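Local structure of endonuclease PI-MtuI (Mycobacterium tuberculosis, 2IMZ) at residues V32-D37 against L156-A161; D10-T15 against P28-A33; L76-W81 against G90-Q95; D21-R26 against F149-E154. The protein probably carries out protein splicing, as the self-excising splicing domain of the RecA intein, which in full length also holds a homing endonuclease. The protein carries 1 engineered substitution. All coordinates share one frame; numbering follows the deposited sequence.

Overall arrangement
Four contacts of one compact, mainly beta domain illustrate how bonding chemistry changes with depth. Contacts 1 and 4 are buried: contact 1 joins two strand ends through apolar side chains, one threonine hydroxyl and waters, whereas contact 4 packs a short helix on a long strand by apolar contact alone. Their segments supply His157 and Glu152, ligands of the same zinc ion, and both touch the second subunit. Contact 2 shares strand 30-34 with contact 1 but is only partly buried, and an aspartate organises it. Contact 3, across the chain's centre from contacts 2 and 4, is also partly buried and pairs an apolar inner part with an ion pair on its exposed side.

Contact 1. Residues V32-D37 against L156-A161; sequences VAAAKD and LHTLVA. With ZN (zinc ion), chain C.
Leu156 spreads its fork over Ala33 in strand 30-34 and Ala35 just past its end: CD1 lies 3.8 Å from Ala33 CB, while CD2 reaches Ala35. Its backbone is held by water, since one molecule donates to both Leu156 O and Ala34 O. His157 turns its imidazole away from residues 32-37 and binds a zinc ion through ND1 at 2.0 Å; Glu152 of the same chain and His167 of the second subunit are further ligands of that metal. Thr158 makes the direct polar link. Its OG1 stands between its own backbone N and carbonyl carbon (chi1 63°), which aims the hydroxyl at Ala34, whose N donates to OG1 at 2.8 Å along a distinctly bent path (139°). Thr158 O, against Ala33 CB, is buried without a hydrogen-bonding partner in the model. Leu159 turns its side chain away, yet its CA carries a C-H toward Val32 O at 3.2 Å. At Val160 the apolar packing resumes: its CG2 is 3.5 Å from Val32 CB, the two valine side chains running alongside each other in the same direction. A second water bridges Val32 N and Val160 O. With their directions 123° apart, strands 32-34 and 159-161 meet as splayed neighbours; strand 30-34 pairs on with strand 40-52 and strand 159-161 with strand 164-166, while from strand 7-9 Phe9 packs on Val32 and Ile8 on Leu159.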
loop_
_atom_site.group_PDB
_atom_site.type_symbol
_atom_site.label_atom_id
_atom_site.label_comp_id
_atom_site.label_asym_id
_atom_site.label_seq_id
_atom_site.Cartn_x
_atom_site.Cartn_y
_atom_site.Cartn_z
ATOM N N VAL A 32 10.769 10.730 -2.201
ATOM C CA VAL A 32 10.867 10.593 -3.645
ATOM C C VAL A 32 9.802 9.547 -3.956
ATOM O O VAL A 32 9.888 8.411 -3.483
ATOM C CB VAL A 32 12.235 10.040 -4.089
ATOM C CG1 VAL A 32 12.219 9.786 -5.598
ATOM C CG2 VAL A 32 13.340 11.016 -3.726
ATOM N N ALA A 33 8.790 9.936 -4.722
ATOM C CA ALA A 33 7.712 9.022 -5.076
ATOM C C ALA A 33 7.669 8.800 -6.578
ATOM O O ALA A 33 7.884 9.727 -7.358
ATOM C CB ALA A 33 6.374 9.581 -4.591
ATOM N N ALA A 34 7.390 7.564 -6.978
ATOM C CA ALA A 34 7.310 7.215 -8.389
ATOM C C ALA A 34 5.869 7.230 -8.877
ATOM O O ALA A 34 4.978 6.692 -8.219
ATOM C CB ALA A 34 7.919 5.833 -8.620
ATOM N N ALA A 35 5.650 7.845 -10.036
ATOM C CA ALA A 35 4.325 7.920 -10.642
ATOM C C ALA A 35 4.140 6.712 -11.559
ATOM O O ALA A 35 5.080 5.952 -11.790
ATOM C CB ALA A 35 4.184 9.218 -11.435
ATOM N N LYS A 36 2.931 6.540 -12.086
ATOM C CA LYS A 36 2.637 5.404 -12.955
ATOM C C LYS A 36 3.591 5.241 -14.135
ATOM O O LYS A 36 3.946 4.116 -14.503
ATOM C CB LYS A 36 1.204 5.503 -13.482
ATOM C CG LYS A 36 0.846 4.401 -14.469
ATOM C CD LYS A 36 -0.564 4.562 -15.015
ATOM C CE LYS A 36 -0.731 5.879 -15.753
ATOM N NZ LYS A 36 -2.080 5.991 -16.376
ATOM N N ASP A 37 4.000 6.358 -14.731
ATOM C CA ASP A 37 4.896 6.315 -15.884
ATOM C C ASP A 37 6.376 6.204 -15.527
ATOM O O ASP A 37 7.234 6.227 -16.411
ATOM C CB ASP A 37 4.674 7.541 -16.780
ATOM C CG ASP A 37 4.856 8.855 -16.040
ATOM O OD1 ASP A 37 5.378 8.843 -14.904
ATOM O OD2 ASP A 37 4.479 9.906 -16.601
ATOM N N LEU A 156 0.683 9.400 -4.851
ATOM C CA LEU A 156 1.397 8.339 -5.550
ATOM C C LEU A 156 1.565 6.992 -4.853
ATOM O O LEU A 156 1.835 5.993 -5.513
ATOM C CB LEU A 156 2.750 8.873 -6.018
ATOM C CG LEU A 156 2.586 10.112 -6.912
ATOM C CD1 LEU A 156 3.947 10.629 -7.359
ATOM C CD2 LEU A 156 1.734 9.750 -8.124
ATOM N N HIS A 157 1.417 6.964 -3.535
ATOM C CA HIS A 157 1.504 5.711 -2.794
ATOM C C HIS A 157 2.798 4.919 -2.928
ATOM O O HIS A 157 2.792 3.691 -2.824
ATOM C CB HIS A 157 0.321 4.815 -3.177
ATOM C CG HIS A 157 -0.995 5.321 -2.677
ATOM N ND1 HIS A 157 -1.413 5.137 -1.377
ATOM C CD2 HIS A 157 -1.960 6.054 -3.284
ATOM C CE1 HIS A 157 -2.579 5.738 -1.205
ATOM N NE2 HIS A 157 -2.931 6.302 -2.346
ATOM N N THR A 158 3.903 5.616 -3.164
ATOM C CA THR A 158 5.206 4.967 -3.271
ATOM C C THR A 158 6.244 5.884 -2.629
ATOM O O THR A 158 5.976 7.058 -2.379
ATOM C CB THR A 158 5.616 4.706 -4.746
ATOM O OG1 THR A 158 5.745 5.953 -5.442
ATOM C CG2 THR A 158 4.579 3.841 -5.453
ATOM N N LEU A 159 7.421 5.343 -2.344
ATOM C CA LEU A 159 8.490 6.140 -1.748
ATOM C C LEU A 159 9.814 5.413 -1.864
ATOM O O LEU A 159 9.857 4.198 -2.046
ATOM C CB LEU A 159 8.222 6.425 -0.266
ATOM C CG LEU A 159 8.409 5.245 0.691
ATOM C CD1 LEU A 159 8.725 5.747 2.095
ATOM C CD2 LEU A 159 7.156 4.394 0.676
ATOM N N VAL A 160 10.896 6.171 -1.758
ATOM C CA VAL A 160 12.221 5.593 -1.826
ATOM C C VAL A 160 12.699 5.347 -0.402
ATOM O O VAL A 160 12.686 6.249 0.436
ATOM C CB VAL A 160 13.200 6.536 -2.560
ATOM C CG1 VAL A 160 14.637 6.062 -2.361
ATOM C CG2 VAL A 160 12.860 6.563 -4.044
ATOM N N ALA A 161 13.078 4.101 -0.135
ATOM C CA ALA A 161 13.586 3.681 1.168
ATOM C C ALA A 161 14.893 2.959 0.865
ATOM O O ALA A 161 14.914 2.053 0.029
ATOM C CB ALA A 161 12.593 2.733 1.840
HETATM ZN ZN ZN C . -0.741 4.103 0.150
HETATM O O HOH W 1 12.243 8.908 -0.364
HETATM O O HOH W 2 2.425 5.757 -8.185
#

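Contact 2. Residues D10-T15 against P28-A33; sequences DPVTGT and PIHVVA
Asp10 turns its CG straight away from its own N (chi1 179°), laying the carboxylate beside the backbone of His30, whose CG in turn lies opposite the carbonyl carbon (chi1 -81°) and carries the ring beneath Val12. The two carboxylate oxygens divide the work. Asp10 OD2 crosses the contact and accepts from His30 N at 2.9 Å, almost straight at 169° but from well above the carboxylate plane. Asp10 OD1 stays within its own loop and accepts from Val12 N at 2.8 Å and from Thr13 N at 3.2 Å. With three backbone N-H groups gripping it, the carboxylate has little freedom to rotate. A water donates to OD2 and meets His30 ND1 at the ring edge. Above that ring, Val12 CG2 makes a CH-pi contact, 4.0 Å from the centroid of the His30 ring. Pro11 extends the packing along the strand, its CD 3.5 Å from Val31 C and its CB 3.7 Å from Val32 CG2. Asp10 N donates to Thr15 O and Gly14 N to Asp10 O, a G1 beta bulge that closes a tight connection between strands 7-9 and 16-18; this loop begins with an Asx turn, whose aspartate also bonds to strand 30-34.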
loop_
_atom_site.group_PDB
_atom_site.type_symbol
_atom_site.label_atom_id
_atom_site.label_comp_id
_atom_site.label_asym_id
_atom_site.label_seq_id
_atom_site.Cartn_x
_atom_site.Cartn_y
_atom_site.Cartn_z
ATOM N N ASP A 10 14.530 12.681 1.813
ATOM C CA ASP A 10 13.581 13.768 1.564
ATOM C C ASP A 10 14.267 14.607 0.485
ATOM O O ASP A 10 15.222 15.328 0.768
ATOM C CB ASP A 10 13.370 14.613 2.826
ATOM C CG ASP A 10 12.400 15.762 2.600
ATOM O OD1 ASP A 10 12.403 16.324 1.487
ATOM O OD2 ASP A 10 11.646 16.115 3.534
ATOM N N PRO A 11 13.790 14.513 -0.767
ATOM C CA PRO A 11 14.364 15.251 -1.897
ATOM C C PRO A 11 14.257 16.767 -1.832
ATOM O O PRO A 11 14.985 17.473 -2.535
ATOM C CB PRO A 11 13.615 14.673 -3.091
ATOM C CG PRO A 11 12.258 14.419 -2.518
ATOM C CD PRO A 11 12.596 13.759 -1.197
ATOM N N VAL A 12 13.360 17.264 -0.992
ATOM C CA VAL A 12 13.170 18.703 -0.857
ATOM C C VAL A 12 14.246 19.343 0.018
ATOM O O VAL A 12 14.837 20.361 -0.351
ATOM C CB VAL A 12 11.790 19.019 -0.263
ATOM C CG1 VAL A 12 11.630 20.530 -0.082
ATOM C CG2 VAL A 12 10.706 18.476 -1.172
ATOM N N THR A 13 14.497 18.740 1.173
ATOM C CA THR A 13 15.491 19.242 2.112
ATOM C C THR A 13 16.861 18.613 1.896
ATOM O O THR A 13 17.883 19.191 2.273
ATOM C CB THR A 13 15.074 18.962 3.561
ATOM O OG1 THR A 13 14.966 17.545 3.758
ATOM C CG2 THR A 13 13.735 19.611 3.866
ATOM N N GLY A 14 16.872 17.424 1.302
ATOM C CA GLY A 14 18.120 16.719 1.068
ATOM C C GLY A 14 18.505 15.878 2.273
ATOM O O GLY A 14 19.540 15.212 2.276
ATOM N N THR A 15 17.658 15.911 3.298
ATOM C CA THR A 15 17.883 15.173 4.539
ATOM C C THR A 15 17.448 13.714 4.455
ATOM O O THR A 15 16.464 13.388 3.791
ATOM C CB THR A 15 17.105 15.827 5.711
ATOM O OG1 THR A 15 17.585 17.161 5.918
ATOM C CG2 THR A 15 17.274 15.023 6.994
ATOM N N PRO A 28 5.979 15.350 8.718
ATOM C CA PRO A 28 5.442 15.484 7.362
ATOM C C PRO A 28 6.562 15.738 6.354
ATOM O O PRO A 28 6.549 16.734 5.630
ATOM C CB PRO A 28 4.510 16.678 7.491
ATOM C CG PRO A 28 5.271 17.557 8.427
ATOM C CD PRO A 28 5.733 16.579 9.495
ATOM N N ILE A 29 7.542 14.841 6.328
ATOM C CA ILE A 29 8.658 14.973 5.402
ATOM C C ILE A 29 8.174 14.693 3.988
ATOM O O ILE A 29 7.060 14.207 3.790
ATOM C CB ILE A 29 9.781 13.949 5.706
ATOM C CG1 ILE A 29 9.272 12.525 5.454
ATOM C CG2 ILE A 29 10.269 14.108 7.139
ATOM C CD1 ILE A 29 10.376 11.473 5.433
ATOM N N HIS A 30 9.001 15.037 3.007
ATOM C CA HIS A 30 8.689 14.739 1.617
ATOM C C HIS A 30 9.543 13.528 1.277
ATOM O O HIS A 30 10.570 13.287 1.917
ATOM C CB HIS A 30 9.068 15.891 0.685
ATOM C CG HIS A 30 8.052 16.987 0.641
ATOM N ND1 HIS A 30 8.011 18.003 1.572
ATOM C CD2 HIS A 30 7.016 17.205 -0.202
ATOM C CE1 HIS A 30 6.990 18.799 1.304
ATOM N NE2 HIS A 30 6.370 18.337 0.233
ATOM N N VAL A 31 9.109 12.761 0.287
ATOM C CA VAL A 31 9.855 11.585 -0.142
ATOM C C VAL A 31 9.932 11.602 -1.654
ATOM O O VAL A 31 9.265 12.403 -2.311
ATOM C CB VAL A 31 9.147 10.266 0.261
ATOM C CG1 VAL A 31 8.946 10.213 1.757
ATOM C CG2 VAL A 31 7.813 10.140 -0.476
ATOM N N VAL A 32 10.769 10.730 -2.201
ATOM C CA VAL A 32 10.867 10.593 -3.645
ATOM C C VAL A 32 9.802 9.547 -3.956
ATOM O O VAL A 32 9.888 8.411 -3.483
ATOM C CB VAL A 32 12.235 10.040 -4.089
ATOM C CG1 VAL A 32 12.219 9.786 -5.598
ATOM C CG2 VAL A 32 13.340 11.016 -3.726
ATOM N N ALA A 33 8.790 9.936 -4.722
ATOM C CA ALA A 33 7.712 9.022 -5.076
ATOM C C ALA A 33 7.669 8.800 -6.578
ATOM O O ALA A 33 7.884 9.727 -7.358
ATOM C CB ALA A 33 6.374 9.581 -4.591
HETATM O O HOH W 3 10.191 18.572 3.210
#

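Contact 3. Residues L76-W81 against G90-Q95; sequences LTEYGW and GDRVAQ
Glu78 and Arg92 meet at a slant, their carboxylate and guanidinium planes turned 64° from each other. They form a salt bridge, of which the weak bond from Arg92 NE to Glu78 OE2 at 3.3 Å is one part; OE1 is modelled implausibly near the guanidinium, so its exact place is doubtful. Glu78 CG sits between its own N and carbonyl carbon (chi1 51°), from where the extended carboxylate end can reach across to the arginine. The same CG lies 3.6 Å above the plane of the Tyr79 ring, over its centre, and a water accepts from Arg92 N. Glu78 and Tyr79 form the turn of a beta hairpin, strands 74-77 and 80-83, a type I turn from Thr77 to Gly80; Arg92 comes from strand 92-94. Thr77 OG1 tightens that turn, accepting from Tyr79 N at 3.1 Å in an ST turn and donating to Gly80 O at 2.7 Å; Gly80 O takes the N-H of Thr77 as well. Deeper in, Ala94 N donates to Leu76 O at 3.0 Å, nearly straight (170°), and Leu76 CD2 packs 3.9 Å from Ala94 CB. Another branch of the leucine, CD1, lies over the centre of the Trp81 ring. Val165 of strand 164-166 bonds to the backbones of both Leu76 and Ala94, and Trp81 meets His167 edge-to-face.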
loop_
_atom_site.group_PDB
_atom_site.type_symbol
_atom_site.label_atom_id
_atom_site.label_comp_id
_atom_site.label_asym_id
_atom_site.label_seq_id
_atom_site.Cartn_x
_atom_site.Cartn_y
_atom_site.Cartn_z
ATOM N N LEU A 76 9.391 -2.199 -6.108
ATOM C CA LEU A 76 9.218 -1.930 -7.529
ATOM C C LEU A 76 10.349 -2.517 -8.360
ATOM O O LEU A 76 11.524 -2.324 -8.052
ATOM C CB LEU A 76 9.124 -0.426 -7.788
ATOM C CG LEU A 76 8.837 -0.036 -9.246
ATOM C CD1 LEU A 76 7.482 -0.601 -9.678
ATOM C CD2 LEU A 76 8.849 1.472 -9.385
ATOM N N THR A 77 9.976 -3.243 -9.410
ATOM C CA THR A 77 10.937 -3.856 -10.323
ATOM C C THR A 77 10.478 -3.533 -11.740
ATOM O O THR A 77 9.382 -3.009 -11.939
ATOM C CB THR A 77 10.988 -5.391 -10.163
ATOM O OG1 THR A 77 9.787 -5.971 -10.691
ATOM C CG2 THR A 77 11.127 -5.773 -8.692
ATOM N N GLU A 78 11.311 -3.847 -12.726
ATOM C CA GLU A 78 10.963 -3.576 -14.115
ATOM C C GLU A 78 9.790 -4.440 -14.565
ATOM O O GLU A 78 9.242 -4.247 -15.651
ATOM C CB GLU A 78 12.180 -3.819 -15.010
ATOM C CG GLU A 78 12.840 -5.162 -14.786
ATOM C CD GLU A 78 14.321 -5.143 -15.110
ATOM O OE1 GLU A 78 15.001 -6.148 -14.818
ATOM O OE2 GLU A 78 14.803 -4.126 -15.655
ATOM N N TYR A 79 9.395 -5.383 -13.715
ATOM C CA TYR A 79 8.285 -6.275 -14.024
ATOM C C TYR A 79 7.071 -5.976 -13.152
ATOM O O TYR A 79 6.106 -6.741 -13.127
ATOM C CB TYR A 79 8.730 -7.725 -13.836
ATOM C CG TYR A 79 9.951 -8.066 -14.658
ATOM C CD1 TYR A 79 9.928 -7.951 -16.050
ATOM C CD2 TYR A 79 11.140 -8.469 -14.050
ATOM C CE1 TYR A 79 11.058 -8.225 -16.816
ATOM C CE2 TYR A 79 12.278 -8.746 -14.809
ATOM C CZ TYR A 79 12.228 -8.621 -16.192
ATOM O OH TYR A 79 13.345 -8.881 -16.953
ATOM N N GLY A 80 7.127 -4.851 -12.448
ATOM C CA GLY A 80 6.030 -4.461 -11.581
ATOM C C GLY A 80 6.350 -4.722 -10.124
ATOM O O GLY A 80 7.515 -4.891 -9.758
ATOM N N TRP A 81 5.315 -4.768 -9.290
ATOM C CA TRP A 81 5.494 -5.006 -7.863
ATOM C C TRP A 81 5.780 -6.464 -7.536
ATOM O O TRP A 81 5.132 -7.375 -8.055
ATOM C CB TRP A 81 4.254 -4.537 -7.094
ATOM C CG TRP A 81 3.995 -3.080 -7.260
ATOM C CD1 TRP A 81 3.072 -2.496 -8.076
ATOM C CD2 TRP A 81 4.720 -2.011 -6.644
ATOM N NE1 TRP A 81 3.177 -1.127 -8.010
ATOM C CE2 TRP A 81 4.182 -0.803 -7.137
ATOM C CE3 TRP A 81 5.775 -1.959 -5.723
ATOM C CZ2 TRP A 81 4.664 0.451 -6.740
ATOM C CZ3 TRP A 81 6.257 -0.713 -5.329
ATOM C CH2 TRP A 81 5.698 0.476 -5.839
ATOM N N GLY A 90 20.914 -10.768 -7.796
ATOM C CA GLY A 90 20.926 -10.558 -9.232
ATOM C C GLY A 90 19.680 -9.888 -9.782
ATOM O O GLY A 90 19.718 -9.300 -10.865
ATOM N N ASP A 91 18.567 -9.981 -9.060
ATOM C CA ASP A 91 17.337 -9.345 -9.514
ATOM C C ASP A 91 17.528 -7.840 -9.449
ATOM O O ASP A 91 18.235 -7.339 -8.574
ATOM C CB ASP A 91 16.153 -9.740 -8.629
ATOM C CG ASP A 91 15.705 -11.168 -8.854
ATOM O OD1 ASP A 91 15.986 -11.716 -9.942
ATOM O OD2 ASP A 91 15.056 -11.733 -7.948
ATOM N N ARG A 92 16.900 -7.119 -10.371
ATOM C CA ARG A 92 17.018 -5.671 -10.388
ATOM C C ARG A 92 15.822 -5.007 -9.716
ATOM O O ARG A 92 14.688 -5.494 -9.800
ATOM C CB ARG A 92 17.160 -5.162 -11.830
ATOM C CG ARG A 92 18.451 -5.618 -12.509
ATOM C CD ARG A 92 18.630 -5.001 -13.893
ATOM N NE ARG A 92 17.678 -5.511 -14.877
ATOM C CZ ARG A 92 17.677 -6.753 -15.353
ATOM N NH1 ARG A 92 18.578 -7.632 -14.939
ATOM N NH2 ARG A 92 16.776 -7.117 -16.257
ATOM N N VAL A 93 16.090 -3.909 -9.019
ATOM C CA VAL A 93 15.043 -3.155 -8.343
ATOM C C VAL A 93 15.183 -1.698 -8.745
ATOM O O VAL A 93 16.262 -1.259 -9.139
ATOM C CB VAL A 93 15.135 -3.277 -6.795
ATOM C CG1 VAL A 93 14.925 -4.730 -6.376
ATOM C CG2 VAL A 93 16.476 -2.762 -6.294
ATOM N N ALA A 94 14.087 -0.952 -8.665
ATOM C CA ALA A 94 14.100 0.462 -9.029
ATOM C C ALA A 94 14.897 1.281 -8.018
ATOM O O ALA A 94 14.608 1.252 -6.821
ATOM C CB ALA A 94 12.670 0.988 -9.118
ATOM N N GLN A 95 15.896 2.006 -8.514
ATOM C CA GLN A 95 16.753 2.850 -7.677
ATOM C C GLN A 95 16.957 4.192 -8.371
ATOM O O GLN A 95 17.783 4.317 -9.277
ATOM C CB GLN A 95 18.115 2.183 -7.452
ATOM C CG GLN A 95 19.114 3.065 -6.696
ATOM C CD GLN A 95 20.503 2.459 -6.622
ATOM O OE1 GLN A 95 20.838 1.746 -5.673
ATOM N NE2 GLN A 95 21.320 2.734 -7.635
HETATM O O HOH W 4 15.415 -8.655 -12.421
#

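Contact 4. Residues D21-R26 against F149-E154; sequences DVVDGR and FDLEVE. With ZN (zinc ion), chain C.
Val23 faces the long strand from the last turn of helix 19-24. Its CB lies 3.9 Å from Phe149 CD2, an approach oblique to the ring. At the fork the branches part: CG1, opposite the backbone N (chi1 171°), stays with Phe149 CD2, whereas CG2 reaches along the strand, 3.8 Å from Leu151 CD2, touching Phe149 CB and the carbonyl oxygen of Asp150 on the way. Leu151 CD2 is shared, for Val22 CG1 comes to 3.8 Å from it, the two side chains crossing at about a right angle. Gly25 N makes the last regular helix bond, to Asp21 O, and the helix then stops in a Schellman motif: Arg26 takes a positive phi (46°), and Arg26 N bonds back to Val23 O at 3.2 Å. On the strand, side chains alternate, Phe149 and Leu151 turning to the helix while Asp150 turns away. Ile19 of the same helix packs on Phe149 and Leu151. Asp150 OD2 and Glu152 OE2 form salt bridges with Lys74 of the second subunit, and Glu152 OE1 binds a zinc ion at 2.2 Å. Just beyond, Val153 N donates to the aminosuccinimide at position 168.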
loop_
_atom_site.group_PDB
_atom_site.type_symbol
_atom_site.label_atom_id
_atom_site.label_comp_id
_atom_site.label_asym_id
_atom_site.label_seq_id
_atom_site.Cartn_x
_atom_site.Cartn_y
_atom_site.Cartn_z
ATOM N N ASP A 21 11.960 7.514 13.415
ATOM C CA ASP A 21 11.914 8.897 13.876
ATOM C C ASP A 21 10.789 9.635 13.170
ATOM O O ASP A 21 10.122 10.493 13.756
ATOM C CB ASP A 21 13.241 9.612 13.607
ATOM C CG ASP A 21 14.404 8.981 14.344
ATOM O OD1 ASP A 21 14.178 8.370 15.410
ATOM O OD2 ASP A 21 15.550 9.110 13.867
ATOM N N VAL A 22 10.581 9.300 11.900
ATOM C CA VAL A 22 9.523 9.924 11.126
ATOM C C VAL A 22 8.167 9.547 11.715
ATOM O O VAL A 22 7.284 10.392 11.846
ATOM C CB VAL A 22 9.581 9.474 9.648
ATOM C CG1 VAL A 22 8.439 10.087 8.862
ATOM C CG2 VAL A 22 10.909 9.893 9.040
ATOM N N VAL A 23 8.011 8.277 12.077
ATOM C CA VAL A 23 6.751 7.809 12.653
ATOM C C VAL A 23 6.542 8.298 14.089
ATOM O O VAL A 23 5.449 8.760 14.434
ATOM C CB VAL A 23 6.665 6.261 12.621
ATOM C CG1 VAL A 23 5.458 5.785 13.423
ATOM C CG2 VAL A 23 6.544 5.784 11.175
ATOM N N ASP A 24 7.575 8.204 14.922
ATOM C CA ASP A 24 7.458 8.643 16.316
ATOM C C ASP A 24 7.121 10.127 16.419
ATOM O O ASP A 24 6.415 10.550 17.339
ATOM C CB ASP A 24 8.749 8.368 17.096
ATOM C CG ASP A 24 9.071 6.888 17.202
ATOM O OD1 ASP A 24 8.132 6.064 17.240
ATOM O OD2 ASP A 24 10.272 6.549 17.264
ATOM N N GLY A 25 7.622 10.921 15.476
ATOM C CA GLY A 25 7.341 12.345 15.504
ATOM C C GLY A 25 6.290 12.790 14.505
ATOM O O GLY A 25 6.009 13.980 14.390
ATOM N N ARG A 26 5.705 11.839 13.780
ATOM C CA ARG A 26 4.698 12.146 12.772
ATOM C C ARG A 26 5.182 13.316 11.923
ATOM O O ARG A 26 4.465 14.293 11.709
ATOM C CB ARG A 26 3.358 12.473 13.444
ATOM C CG ARG A 26 2.848 11.331 14.311
ATOM C CD ARG A 26 1.417 11.534 14.776
ATOM N NE ARG A 26 0.965 10.382 15.551
ATOM C CZ ARG A 26 -0.281 10.207 15.981
ATOM N NH1 ARG A 26 -1.214 11.110 15.712
ATOM N NH2 ARG A 26 -0.595 9.122 16.678
ATOM N N PHE A 149 7.716 -0.332 10.559
ATOM C CA PHE A 149 6.902 0.854 10.355
ATOM C C PHE A 149 6.419 0.980 8.921
ATOM O O PHE A 149 6.869 0.256 8.032
ATOM C CB PHE A 149 7.712 2.105 10.710
ATOM C CG PHE A 149 8.381 2.030 12.049
ATOM C CD1 PHE A 149 9.569 1.326 12.211
ATOM C CD2 PHE A 149 7.794 2.620 13.163
ATOM C CE1 PHE A 149 10.165 1.204 13.463
ATOM C CE2 PHE A 149 8.379 2.505 14.417
ATOM C CZ PHE A 149 9.568 1.794 14.571
ATOM N N ASP A 150 5.519 1.930 8.703
ATOM C CA ASP A 150 4.963 2.173 7.381
ATOM C C ASP A 150 4.602 3.655 7.271
ATOM O O ASP A 150 4.383 4.322 8.282
ATOM C CB ASP A 150 3.720 1.299 7.185
ATOM C CG ASP A 150 3.407 1.040 5.729
ATOM O OD1 ASP A 150 4.335 0.676 4.974
ATOM O OD2 ASP A 150 2.225 1.182 5.343
ATOM N N LEU A 151 4.556 4.164 6.044
ATOM C CA LEU A 151 4.221 5.566 5.803
ATOM C C LEU A 151 3.262 5.689 4.630
ATOM O O LEU A 151 3.316 4.888 3.698
ATOM C CB LEU A 151 5.484 6.366 5.469
ATOM C CG LEU A 151 6.619 6.429 6.494
ATOM C CD1 LEU A 151 7.858 7.063 5.855
ATOM C CD2 LEU A 151 6.164 7.234 7.710
ATOM N N GLU A 152 2.374 6.679 4.682
ATOM C CA GLU A 152 1.465 6.926 3.570
ATOM C C GLU A 152 1.952 8.191 2.893
ATOM O O GLU A 152 2.157 9.217 3.546
ATOM C CB GLU A 152 0.019 7.124 4.028
ATOM C CG GLU A 152 -0.777 5.839 4.161
ATOM C CD GLU A 152 -0.757 4.990 2.894
ATOM O OE1 GLU A 152 -1.176 5.466 1.809
ATOM O OE2 GLU A 152 -0.317 3.832 2.988
ATOM N N VAL A 153 2.143 8.094 1.583
ATOM C CA VAL A 153 2.619 9.196 0.758
ATOM C C VAL A 153 1.469 9.686 -0.107
ATOM O O VAL A 153 0.876 8.922 -0.868
ATOM C CB VAL A 153 3.785 8.734 -0.149
ATOM C CG1 VAL A 153 4.243 9.875 -1.050
ATOM C CG2 VAL A 153 4.943 8.248 0.713
ATOM N N GLU A 154 1.158 10.968 0.015
ATOM C CA GLU A 154 0.068 11.555 -0.746
ATOM C C GLU A 154 0.101 11.251 -2.243
ATOM O O GLU A 154 1.157 11.293 -2.881
ATOM C CB GLU A 154 0.052 13.068 -0.541
ATOM C CG GLU A 154 -0.938 13.795 -1.429
ATOM C CD GLU A 154 -0.783 15.295 -1.343
ATOM O OE1 GLU A 154 -1.125 15.865 -0.290
ATOM O OE2 GLU A 154 -0.305 15.900 -2.326
HETATM ZN ZN ZN C . -0.741 4.103 0.150
#